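Local coordinates for uncharacterized protein (Legionella pneumophila subsp. pneumophila, PDB 4HFV) that is of unknown function but is a putative effector exported by the Dot/Icm type IV secretion system, possibly linked to metaeffector activity inside the host cell, at residues F133-S136 against H137-N141; K11-G14 against S15-S19; L110-K114 against D115-N119; S66-E69 against P70-A74; S96-S100 against D101-S105. All blocks are in the same frame, centred on the assembly; numbering follows the deposited sequence. Where two conformers were deposited one is given.

In the fold
All five contacts are local, each within one continuous piece of a chain of helices and loops without strands. Contact 2 lies within helix 9-27 and pairs leucine with isoleucine on its inner side. The other four sit where helices begin or end: contact 1 at the close of helix 120-136, contact 4 at the start of helix 70-90, contact 5 at the start of helix 101-109, and contact 3 in the loop between helices 101-109 and 120-136. Contact 4 is at the surface, whereas the others are partly buried. Phe133 of contact 1 packs on Lys68 of contact 4; contact 2 touches contact 3 through Leu12 and Leu110, and contact 5 through Ser19. Aromatic rings mark contacts 1 and 5, asparagine amides contact 3.

Contact 1. Residues F133-S136 against H137-N141; sequences FLRS and HVYKN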
# COMPACT_ATOMS: atom_id res chain seq x y z
N PHE A 133 -4.24 6.38 10.70
CA PHE A 133 -4.47 7.04 11.95
C PHE A 133 -3.21 7.04 12.80
O PHE A 133 -2.78 8.10 13.28
CB PHE A 133 -5.64 6.36 12.70
CG PHE A 133 -5.74 6.74 14.12
CD1 PHE A 133 -6.43 7.89 14.50
CD2 PHE A 133 -5.18 5.92 15.09
CE1 PHE A 133 -6.53 8.22 15.86
CE2 PHE A 133 -5.27 6.25 16.43
CZ PHE A 133 -5.95 7.38 16.81
N LEU A 134 -2.58 5.88 12.96
CA LEU A 134 -1.36 5.82 13.77
C LEU A 134 -0.22 6.70 13.20
O LEU A 134 0.50 7.40 13.93
CB LEU A 134 -0.90 4.36 13.98
CG LEU A 134 -1.81 3.47 14.87
CD1 LEU A 134 -1.35 2.06 14.81
CD2 LEU A 134 -1.85 3.86 16.33
N ARG A 135 -0.03 6.64 11.90
CA ARG A 135 0.98 7.48 11.23
C ARG A 135 0.71 8.96 11.50
O ARG A 135 1.63 9.75 11.73
CB ARG A 135 1.01 7.20 9.72
CG ARG A 135 1.70 5.87 9.34
CD ARG A 135 2.12 5.87 7.82
NE ARG A 135 1.03 5.47 6.93
CZ ARG A 135 0.27 6.29 6.21
NH1 ARG A 135 -0.71 5.79 5.45
NH2 ARG A 135 0.49 7.61 6.21
N SER A 136 -0.58 9.32 11.55
CA SER A 136 -0.95 10.72 11.77
C SER A 136 -0.57 11.17 13.18
O SER A 136 -0.47 12.37 13.43
CB SER A 136 -2.45 10.95 11.50
OG SER A 136 -3.24 10.60 12.64
N HIS A 137 -0.32 10.21 14.08
CA HIS A 137 0.04 10.49 15.46
C HIS A 137 1.46 10.02 15.77
O HIS A 137 1.84 10.01 16.91
CB HIS A 137 -0.94 9.84 16.45
CG HIS A 137 -2.30 10.45 16.40
ND1 HIS A 137 -2.54 11.74 16.81
CD2 HIS A 137 -3.48 9.98 15.91
CE1 HIS A 137 -3.81 12.04 16.60
NE2 HIS A 137 -4.40 10.99 16.04
N VAL A 138 2.24 9.71 14.73
CA VAL A 138 3.65 9.42 14.92
C VAL A 138 4.55 10.39 14.11
O VAL A 138 5.56 10.87 14.60
CB VAL A 138 3.96 7.96 14.53
CG1 VAL A 138 5.45 7.66 14.65
CG2 VAL A 138 3.14 6.98 15.43
N TYR A 139 4.19 10.65 12.86
CA TYR A 139 5.02 11.46 11.96
C TYR A 139 4.41 12.81 11.61
O TYR A 139 3.21 12.95 11.46
CB TYR A 139 5.23 10.70 10.67
CG TYR A 139 5.74 9.29 10.87
CD1 TYR A 139 7.00 9.05 11.40
CD2 TYR A 139 4.95 8.19 10.53
CE1 TYR A 139 7.47 7.78 11.55
CE2 TYR A 139 5.40 6.92 10.70
CZ TYR A 139 6.67 6.72 11.20
OH TYR A 139 7.11 5.45 11.40
N LYS A 140 5.27 13.81 11.44
CA LYS A 140 4.85 15.08 10.85
C LYS A 140 4.17 14.82 9.51
O LYS A 140 4.69 14.10 8.66
CB LYS A 140 6.07 15.99 10.69
CG LYS A 140 6.75 16.24 12.06
CD LYS A 140 8.06 17.06 11.92
CE LYS A 140 8.63 17.39 13.30
NZ LYS A 140 9.93 18.11 13.25
N ASN A 141 2.97 15.38 9.35
CA ASN A 141 2.13 15.14 8.16
C ASN A 141 1.91 13.67 7.80
O ASN A 141 1.73 13.35 6.63
CB ASN A 141 2.66 15.88 6.94
CG ASN A 141 1.57 16.11 5.89
OD1 ASN A 141 0.37 16.05 6.19
ND2 ASN A 141 1.99 16.37 4.66
O HOH W 1 0.86 14.11 12.17
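The C-terminal end of helix 120-136 runs out here into the following loop, and Phe133 and His137 form an offset edge-to-face pair. The imidazole turns an edge to the phenyl face, with ring centroids 4.8 Å apart and planes at 64°; His137 NE2 comes within 3.5 Å of Phe133 CE1. Ser136 OG lies over a face of the imidazole and donates to Phe133 O at 2.6 Å, on a lone pair of that carbonyl. Near the end of the helix, Arg135 O accepts twice: Tyr139 N approaches in the carbonyl plane at 2.9 Å and nearly straight (174°), while Val138 N comes from above the plane at 3.1 Å. Water 1 donates to both Ser136 O and Tyr139 O. Tyr139 packs CE2 on Arg135 CG, 4.1 Å apart, with Val138 CG1 centred over a face of its ring. The Arg135 guanidinium goes to Glu131 and the carbonyl of Ser142; its side chain lies about 7 Å from that of Ser169, a residue of the protein's succinate site, unoccupied in this chain. Phe133 and His137 rest on Leu62 of helix 49-64, Leu134 and Val138 on Val161 of helix 161-188, and Tyr139 also reaches Ile180 of the second subunit.

Contact 2. Residues K11-G14 against S15-S19; sequences KLKG and SIRES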
# COMPACT_ATOMS: atom_id res chain seq x y z
N LYS A 11 -21.03 3.89 21.04
CA LYS A 11 -21.41 2.62 21.61
C LYS A 11 -20.18 1.75 21.83
O LYS A 11 -19.98 1.19 22.93
CB LYS A 11 -22.40 1.91 20.70
CG LYS A 11 -22.99 0.67 21.32
CD LYS A 11 -23.10 -0.42 20.30
CE LYS A 11 -24.48 -1.01 20.29
NZ LYS A 11 -24.58 -2.26 21.11
N LEU A 12 -19.30 1.67 20.83
CA LEU A 12 -18.11 0.83 20.93
C LEU A 12 -17.16 1.35 22.00
O LEU A 12 -16.59 0.57 22.77
CB LEU A 12 -17.39 0.75 19.55
CG LEU A 12 -16.15 -0.15 19.54
CD1 LEU A 12 -16.42 -1.57 20.04
CD2 LEU A 12 -15.55 -0.21 18.12
N LYS A 13 -16.97 2.66 22.02
CA LYS A 13 -16.18 3.32 23.05
C LYS A 13 -16.71 2.91 24.41
O LYS A 13 -15.95 2.55 25.30
CB LYS A 13 -16.32 4.83 22.90
CG LYS A 13 -15.77 5.61 24.04
CD LYS A 13 -16.01 7.11 23.94
CE LYS A 13 -15.43 7.81 25.19
NZ LYS A 13 -15.38 9.32 25.12
N GLY A 14 -18.02 3.00 24.57
CA GLY A 14 -18.65 2.63 25.82
C GLY A 14 -18.41 1.18 26.21
O GLY A 14 -18.08 0.88 27.36
N SER A 15 -18.54 0.25 25.27
CA SER A 15 -18.44 -1.14 25.70
C SER A 15 -16.98 -1.50 25.91
O SER A 15 -16.68 -2.31 26.77
CB SER A 15 -19.14 -2.11 24.72
OG SER A 15 -18.47 -2.12 23.51
N ILE A 16 -16.06 -0.86 25.20
CA ILE A 16 -14.65 -1.14 25.42
C ILE A 16 -14.25 -0.61 26.80
O ILE A 16 -13.50 -1.25 27.52
CB ILE A 16 -13.77 -0.54 24.30
CG1 ILE A 16 -13.89 -1.38 23.02
CG2 ILE A 16 -12.29 -0.44 24.74
CD1 ILE A 16 -13.28 -0.71 21.86
N ARG A 17 -14.75 0.57 27.15
CA ARG A 17 -14.41 1.15 28.44
C ARG A 17 -15.00 0.21 29.51
O ARG A 17 -14.36 -0.03 30.54
CB ARG A 17 -14.96 2.58 28.57
CG ARG A 17 -14.17 3.64 27.76
CD ARG A 17 -14.67 5.07 27.98
NE ARG A 17 -14.93 5.29 29.39
CZ ARG A 17 -14.04 5.79 30.26
NH1 ARG A 17 -12.85 6.23 29.86
NH2 ARG A 17 -14.37 5.86 31.54
N GLU A 18 -16.19 -0.35 29.26
CA GLU A 18 -16.82 -1.21 30.27
C GLU A 18 -15.97 -2.48 30.46
O GLU A 18 -15.74 -2.91 31.62
CB GLU A 18 -18.25 -1.58 29.95
CG GLU A 18 -18.96 -2.40 31.12
CD GLU A 18 -18.76 -1.82 32.55
OE1 GLU A 18 -18.86 -0.58 32.74
OE2 GLU A 18 -18.50 -2.61 33.50
N SER A 19 -15.48 -3.05 29.37
CA SER A 19 -14.68 -4.27 29.47
C SER A 19 -13.34 -4.00 30.17
O SER A 19 -12.79 -4.87 30.85
CB SER A 19 -14.50 -4.90 28.08
OG SER A 19 -15.77 -5.25 27.54
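From Lys11 to Glu18 the backbone of helix 9-27 makes unbroken i to i+4 hydrogen bonds, Ser15 N to Lys11 O, Ile16 N to Leu12 O, Arg17 N to Lys13 O and Glu18 N to Gly14 O, all 2.9 to 3.0 Å long. On this amphipathic alpha-helix the side chains spaced four residues apart sort into an apolar pair and a basic pair. Leu12 and Ile16 make the buried side. The leucine has CG anti to its backbone nitrogen (chi1 -177°), which carries the branch forward along the helix, and its CD1 meets Ile16 CD1 at 3.7 Å, the two chains crossing at a slant. Ile16 also lays CG1 close to Leu12 O, 3.3 Å away. Both residues pack on Leu77 of helix 70-90, so the pair is part of the interface between the two helices. Lys13 and Arg17 run side by side in the same direction, touching through aliphatic carbons, Lys13 CE to Arg17 CD at 4.0 Å. Their charged ends find separate partners: the ammonium forms a salt bridge with Asp64, and Arg17 NH2 donates to the carbonyl of Glu35. Arg17 is bent at chi3 (44°), which swings its guanidinium away from the lysine and keeps Lys13 NZ 5.9 Å from Arg17 NE. Ser15 is hydrogen-bonded through its hydroxyl to that of Ser109 in helix 101-109, and Leu12 touches the same serine. At the polar edge of the apolar pair, Ser15 OG lies 4.1 Å from Leu12 CD1.

Contact 3. Residues L110-K114 against D115-N119; sequences LDLNK and DNNPN
Asp115 and Asn116, then Lys114, have the most surface buried in the loop between helices 101-109 and 120-136, which folds into a type I beta turn at Asn113-Asn116, closed by Asn116 N to Asn113 O at 3.1 Å. A Schellman motif, with Asp111 at positive phi, ends the first helix. Asn116 reaches back to Asp111, its ND2 donating to Asp111 O at 2.8 Å; the acceptor is close to the plane of the amide, although the donor stands above the carbonyl plane. CG anti to the backbone nitrogen (chi1 -173°) aims the amide at that carbonyl. ND2 also donates to water 2, itself a donor to Leu110 O, while Asn116 OD1 accepts from the backbone of Glu5. Asp115 and Lys114 form the tip of the turn, their side chains side by side and pointing the same way, linked by a long salt bridge. Asn113 OD1 accepts from Asp115 N at 3.0 Å, in its carbonyl plane, an Asx turn laid over the beta turn; a weak bond from Asn116 N reaches the same oxygen. Asn113 N donates to Asn116 O at 3.1 Å. Leu112 and Pro118 pack beside this polar network, with Leu112 CD2 3.7 Å from Pro118 CD, and both also touch Phe4. Asn113 O is gripped from opposite faces of its plane, by Asn116 N and by Asn117 ND2, the latter at 3.1 Å and nearly straight (170°).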
# COMPACT_ATOMS: atom_id res chain seq x y z
N LEU A 110 -17.82 -5.89 19.27
CA LEU A 110 -17.82 -5.77 17.82
C LEU A 110 -19.09 -6.41 17.17
O LEU A 110 -19.32 -6.26 15.99
CB LEU A 110 -16.55 -6.38 17.28
CG LEU A 110 -15.25 -5.59 17.52
CD1 LEU A 110 -13.99 -6.38 17.17
CD2 LEU A 110 -15.31 -4.26 16.74
N ASP A 111 -19.86 -7.15 17.95
CA ASP A 111 -21.06 -7.84 17.48
C ASP A 111 -20.74 -8.83 16.37
O ASP A 111 -21.53 -9.05 15.45
CB ASP A 111 -22.18 -6.88 17.06
CG ASP A 111 -23.56 -7.58 16.96
OD1 ASP A 111 -23.85 -8.48 17.79
OD2 ASP A 111 -24.33 -7.26 16.03
N LEU A 112 -19.61 -9.51 16.53
CA LEU A 112 -19.17 -10.48 15.56
C LEU A 112 -19.94 -11.78 15.67
O LEU A 112 -20.19 -12.30 16.76
CB LEU A 112 -17.66 -10.74 15.71
CG LEU A 112 -16.73 -9.60 15.32
CD1 LEU A 112 -15.34 -9.92 15.84
CD2 LEU A 112 -16.71 -9.40 13.80
N ASN A 113 -20.31 -12.30 14.51
CA ASN A 113 -21.06 -13.56 14.40
C ASN A 113 -20.89 -14.13 13.00
O ASN A 113 -20.27 -13.51 12.12
CB ASN A 113 -22.55 -13.35 14.74
CG ASN A 113 -23.24 -12.36 13.80
OD1 ASN A 113 -23.37 -12.61 12.60
ND2 ASN A 113 -23.71 -11.24 14.35
N LYS A 114 -21.44 -15.32 12.79
CA LYS A 114 -21.25 -16.04 11.53
C LYS A 114 -21.55 -15.19 10.28
O LYS A 114 -20.82 -15.28 9.29
CB LYS A 114 -22.08 -17.33 11.56
CG LYS A 114 -22.18 -18.04 10.23
CD LYS A 114 -22.66 -19.49 10.39
CE LYS A 114 -23.93 -19.63 11.23
NZ LYS A 114 -25.14 -19.01 10.60
N ASP A 115 -22.56 -14.33 10.34
CA ASP A 115 -22.96 -13.51 9.19
C ASP A 115 -22.46 -12.04 9.23
O ASP A 115 -22.54 -11.31 8.24
CB ASP A 115 -24.48 -13.53 9.08
CG ASP A 115 -25.03 -14.95 9.11
OD1 ASP A 115 -24.51 -15.79 8.34
OD2 ASP A 115 -25.96 -15.22 9.91
N ASN A 116 -21.95 -11.63 10.38
CA ASN A 116 -21.44 -10.29 10.56
C ASN A 116 -19.97 -10.41 10.94
O ASN A 116 -19.64 -10.52 12.12
CB ASN A 116 -22.22 -9.57 11.68
CG ASN A 116 -21.84 -8.11 11.79
OD1 ASN A 116 -21.63 -7.42 10.78
ND2 ASN A 116 -21.72 -7.63 13.03
N ASN A 117 -19.10 -10.42 9.94
CA ASN A 117 -17.67 -10.69 10.14
C ASN A 117 -16.90 -10.15 8.93
O ASN A 117 -17.35 -10.29 7.80
CB ASN A 117 -17.43 -12.21 10.28
CG ASN A 117 -16.56 -12.58 11.49
OD1 ASN A 117 -15.34 -12.41 11.46
ND2 ASN A 117 -17.20 -13.11 12.55
N PRO A 118 -15.73 -9.54 9.16
CA PRO A 118 -15.10 -8.77 8.10
C PRO A 118 -14.62 -9.67 6.98
O PRO A 118 -13.94 -10.63 7.28
CB PRO A 118 -13.87 -8.13 8.81
CG PRO A 118 -14.17 -8.16 10.21
CD PRO A 118 -15.07 -9.34 10.45
N ASN A 119 -14.95 -9.34 5.74
CA ASN A 119 -14.33 -9.96 4.59
C ASN A 119 -12.98 -9.26 4.30
O ASN A 119 -12.55 -8.40 5.07
CB ASN A 119 -15.26 -9.98 3.37
CG ASN A 119 -15.65 -8.61 2.88
OD1 ASN A 119 -14.89 -7.64 2.97
ND2 ASN A 119 -16.86 -8.52 2.34
O HOH W 2 -20.85 -5.12 14.12

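Contact 4. Residues S66-E69 against P70-A74; sequences SSKE and PEDKA
The N-terminus of helix 70-90 begins here, with Glu69 at the N-cap position and Pro70 opening the first turn. Glu69 O receives the helix's first i to i+4 bond from Lys73 N, 3.0 Å long and nearly straight at 175°, directed almost along the C=O axis; a weaker, bent bond comes from Asp72 N. The Glu69 side chain folds beside the proline ring, the two pointing the same way, with Glu69 OE2 3.6 Å from Pro70 CD. In the conformers given, Lys68 crosses Asp72 at a slant, its aliphatic chain alongside the carboxylate, and Lys68 NZ stays 4.5 Å from Asp72 OD2, longer than a salt bridge; both residues were deposited in two conformers, so this approach is doubtful. Water 3 accepts from Glu69 N at 2.8 Å and donates to Asp72 OD2 in the conformer given, a longer link. Lys73 CG meets Lys68 CB at 3.7 Å; its ammonium makes a long, weak ion pair with Glu10 of helix 9-27. Two residues before Lys68, Ser66 OG accepts from Lys68 N at 3.2 Å and is also hydrogen-bonded to Leu63 O at the end of helix 49-64. The arrangement is that of an ST turn followed by a helix N-terminus with proline at N1, directly after the N-cap residue, a position where no backbone N-H is needed.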
# COMPACT_ATOMS: atom_id res chain seq x y z
N SER A 66 -10.62 14.56 17.90
CA SER A 66 -10.43 14.78 16.47
C SER A 66 -11.61 15.52 15.84
O SER A 66 -12.64 15.70 16.47
CB SER A 66 -10.16 13.49 15.74
OG SER A 66 -11.34 12.76 15.53
N SER A 67 -11.41 15.95 14.59
CA SER A 67 -12.47 16.55 13.80
C SER A 67 -13.10 15.52 12.86
O SER A 67 -13.83 15.87 11.93
CB SER A 67 -11.86 17.69 12.96
OG SER A 67 -10.76 17.22 12.16
N LYS A 68 -12.79 14.24 13.09
CA LYS A 68 -13.26 13.18 12.20
C LYS A 68 -14.79 13.02 12.26
O LYS A 68 -15.41 13.29 13.29
CB LYS A 68 -12.59 11.85 12.53
CG LYS A 68 -11.12 11.72 12.08
CD LYS A 68 -10.56 10.32 12.41
CE LYS A 68 -9.18 10.10 11.78
NZ LYS A 68 -8.17 11.04 12.37
N GLU A 69 -15.37 12.61 11.13
CA GLU A 69 -16.79 12.28 11.07
C GLU A 69 -17.10 10.93 11.74
O GLU A 69 -16.24 10.06 11.84
CB GLU A 69 -17.26 12.24 9.61
CG GLU A 69 -17.23 13.63 8.93
CD GLU A 69 -18.18 14.63 9.59
OE1 GLU A 69 -17.72 15.71 10.03
OE2 GLU A 69 -19.40 14.33 9.67
N PRO A 70 -18.34 10.75 12.21
CA PRO A 70 -18.58 9.57 13.04
C PRO A 70 -18.16 8.24 12.42
O PRO A 70 -17.72 7.32 13.13
CB PRO A 70 -20.11 9.59 13.23
CG PRO A 70 -20.50 11.07 13.05
CD PRO A 70 -19.55 11.56 11.99
N GLU A 71 -18.36 8.10 11.12
CA GLU A 71 -18.06 6.82 10.48
C GLU A 71 -16.54 6.56 10.43
O GLU A 71 -16.10 5.42 10.56
CB GLU A 71 -18.66 6.74 9.08
CG GLU A 71 -18.32 5.43 8.36
CD GLU A 71 -18.97 5.31 6.98
OE1 GLU A 71 -20.18 5.61 6.87
OE2 GLU A 71 -18.28 4.92 6.00
N ASP A 72 -15.75 7.61 10.23
CA ASP A 72 -14.29 7.47 10.20
C ASP A 72 -13.77 7.16 11.62
O ASP A 72 -12.91 6.30 11.79
CB ASP A 72 -13.66 8.73 9.61
CG ASP A 72 -12.13 8.73 9.67
OD1 ASP A 72 -11.48 7.64 9.70
OD2 ASP A 72 -11.58 9.85 9.67
N LYS A 73 -14.32 7.84 12.62
CA LYS A 73 -14.03 7.49 14.02
C LYS A 73 -14.38 6.03 14.29
O LYS A 73 -13.59 5.27 14.87
CB LYS A 73 -14.82 8.39 14.98
CG LYS A 73 -14.37 9.83 15.04
CD LYS A 73 -15.34 10.67 15.84
CE LYS A 73 -15.18 10.48 17.32
NZ LYS A 73 -16.27 11.22 18.05
N ALA A 74 -15.55 5.60 13.84
CA ALA A 74 -15.93 4.20 14.07
C ALA A 74 -14.97 3.23 13.38
O ALA A 74 -14.55 2.18 13.95
CB ALA A 74 -17.39 3.97 13.63
O HOH W 3 -13.71 12.23 8.87

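Contact 5. Residues S96-S100 against D101-S105; sequences SPDNS and DFYKS. With CIT (citric acid), chain B.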
# COMPACT_ATOMS: atom_id res chain seq x y z
N SER A 96 -9.30 -22.56 22.93
CA SER A 96 -10.03 -21.38 22.46
C SER A 96 -9.56 -20.05 23.08
O SER A 96 -9.33 -19.97 24.27
CB SER A 96 -11.55 -21.57 22.68
OG SER A 96 -12.23 -20.38 22.31
N PRO A 97 -9.44 -18.99 22.26
CA PRO A 97 -9.19 -17.65 22.81
C PRO A 97 -10.40 -17.14 23.64
O PRO A 97 -10.25 -16.17 24.39
CB PRO A 97 -8.90 -16.80 21.56
CG PRO A 97 -9.62 -17.50 20.47
CD PRO A 97 -9.58 -18.97 20.80
N ASP A 98 -11.53 -17.83 23.57
CA ASP A 98 -12.65 -17.54 24.50
C ASP A 98 -12.25 -17.75 25.97
O ASP A 98 -12.90 -17.24 26.89
CB ASP A 98 -13.88 -18.38 24.16
CG ASP A 98 -14.71 -17.75 23.08
OD1 ASP A 98 -14.36 -16.62 22.65
OD2 ASP A 98 -15.73 -18.37 22.67
N ASN A 99 -11.17 -18.46 26.21
CA ASN A 99 -10.61 -18.54 27.54
C ASN A 99 -10.24 -17.21 28.15
O ASN A 99 -10.16 -17.10 29.35
CB ASN A 99 -9.41 -19.48 27.58
CG ASN A 99 -9.85 -20.93 27.57
OD1 ASN A 99 -10.48 -21.40 28.52
ND2 ASN A 99 -9.55 -21.63 26.49
N SER A 100 -9.97 -16.21 27.30
CA SER A 100 -9.71 -14.83 27.72
C SER A 100 -11.04 -14.07 27.76
O SER A 100 -11.72 -13.92 26.74
CB SER A 100 -8.73 -14.15 26.73
OG SER A 100 -8.86 -12.73 26.74
N ASP A 101 -11.44 -13.64 28.95
CA ASP A 101 -12.64 -12.81 29.10
C ASP A 101 -12.52 -11.51 28.27
O ASP A 101 -13.52 -10.99 27.75
CB ASP A 101 -12.91 -12.46 30.58
CG ASP A 101 -13.67 -13.56 31.35
OD1 ASP A 101 -13.89 -14.66 30.81
OD2 ASP A 101 -14.05 -13.29 32.52
N PHE A 102 -11.32 -10.93 28.17
CA PHE A 102 -11.16 -9.69 27.39
C PHE A 102 -11.37 -9.95 25.92
O PHE A 102 -12.03 -9.16 25.20
CB PHE A 102 -9.81 -9.02 27.66
CG PHE A 102 -9.72 -7.59 27.19
CD1 PHE A 102 -10.56 -6.61 27.73
CD2 PHE A 102 -8.77 -7.22 26.24
CE1 PHE A 102 -10.46 -5.26 27.30
CE2 PHE A 102 -8.65 -5.89 25.80
CZ PHE A 102 -9.50 -4.90 26.33
N TYR A 103 -10.86 -11.09 25.46
CA TYR A 103 -11.09 -11.52 24.09
C TYR A 103 -12.58 -11.65 23.83
O TYR A 103 -13.12 -11.12 22.85
CB TYR A 103 -10.41 -12.86 23.82
CG TYR A 103 -10.65 -13.38 22.40
CD1 TYR A 103 -9.77 -13.03 21.36
CD2 TYR A 103 -11.74 -14.20 22.11
CE1 TYR A 103 -9.97 -13.50 20.05
CE2 TYR A 103 -11.95 -14.68 20.81
CZ TYR A 103 -11.07 -14.35 19.79
OH TYR A 103 -11.29 -14.81 18.53
N LYS A 104 -13.27 -12.36 24.72
CA LYS A 104 -14.70 -12.51 24.59
C LYS A 104 -15.43 -11.18 24.51
O LYS A 104 -16.40 -11.04 23.75
CB LYS A 104 -15.26 -13.29 25.76
CG LYS A 104 -15.10 -14.76 25.61
CD LYS A 104 -16.17 -15.53 26.43
CE LYS A 104 -15.90 -15.54 27.91
NZ LYS A 104 -16.90 -16.43 28.66
N SER A 105 -14.99 -10.22 25.33
CA SER A 105 -15.59 -8.90 25.38
C SER A 105 -15.38 -8.13 24.07
O SER A 105 -16.28 -7.39 23.61
CB SER A 105 -15.05 -8.11 26.59
OG SER A 105 -13.84 -7.39 26.29
C1 CIT B . -5.07 -11.95 33.70
O1 CIT B . -3.93 -11.94 34.24
O2 CIT B . -5.91 -11.09 34.03
C2 CIT B . -5.44 -12.99 32.68
C3 CIT B . -6.00 -12.41 31.37
O7 CIT B . -5.32 -11.18 31.02
C4 CIT B . -7.51 -12.14 31.41
C5 CIT B . -8.12 -11.78 30.06
O3 CIT B . -7.48 -11.80 29.00
O4 CIT B . -9.35 -11.50 29.99
C6 CIT B . -5.73 -13.53 30.38
O5 CIT B . -4.72 -13.50 29.62
O6 CIT B . -6.51 -14.52 30.41
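The phenol ring of Tyr103 has Pro97 stacked over one face and Asp98 at its edge, just where a short 3-10 turn leads into helix 101-109. Pro97 CB stands 3.6 Å from the ring centroid and only 4° off the normal, a CH-pi contact, and Pro97 CG adds a touch on Tyr103 CZ. Asp98 OD1 lies in the ring plane, 3.6 Å from Tyr103 CE2, and as near to the methylene CG of Lys104. Ser100 is the N-cap: its OG accepts from Tyr103 N at 2.9 Å, a capping bond made possible by OG lying anti to the backbone nitrogen (chi1 156°), while Ser100 O takes the bond of Lys104 N. The loop begins with an ST turn, Ser96 OG accepting from Asp98 N. Tyr103 also packs on Ile88 and Ala89 of helix 70-90, and Phe102 meets Leu56 of helix 49-64. A citrate, probably from the crystallisation liquor, occupies the helix start, where the N-H groups of the first turn would probably favour an anion, and Arg49 binds it as well. One of its carboxylates is gripped at both oxygens: Ser100 OG donates to citrate O3 at 2.8 Å, and Phe102 N to citrate O4 at 2.7 Å.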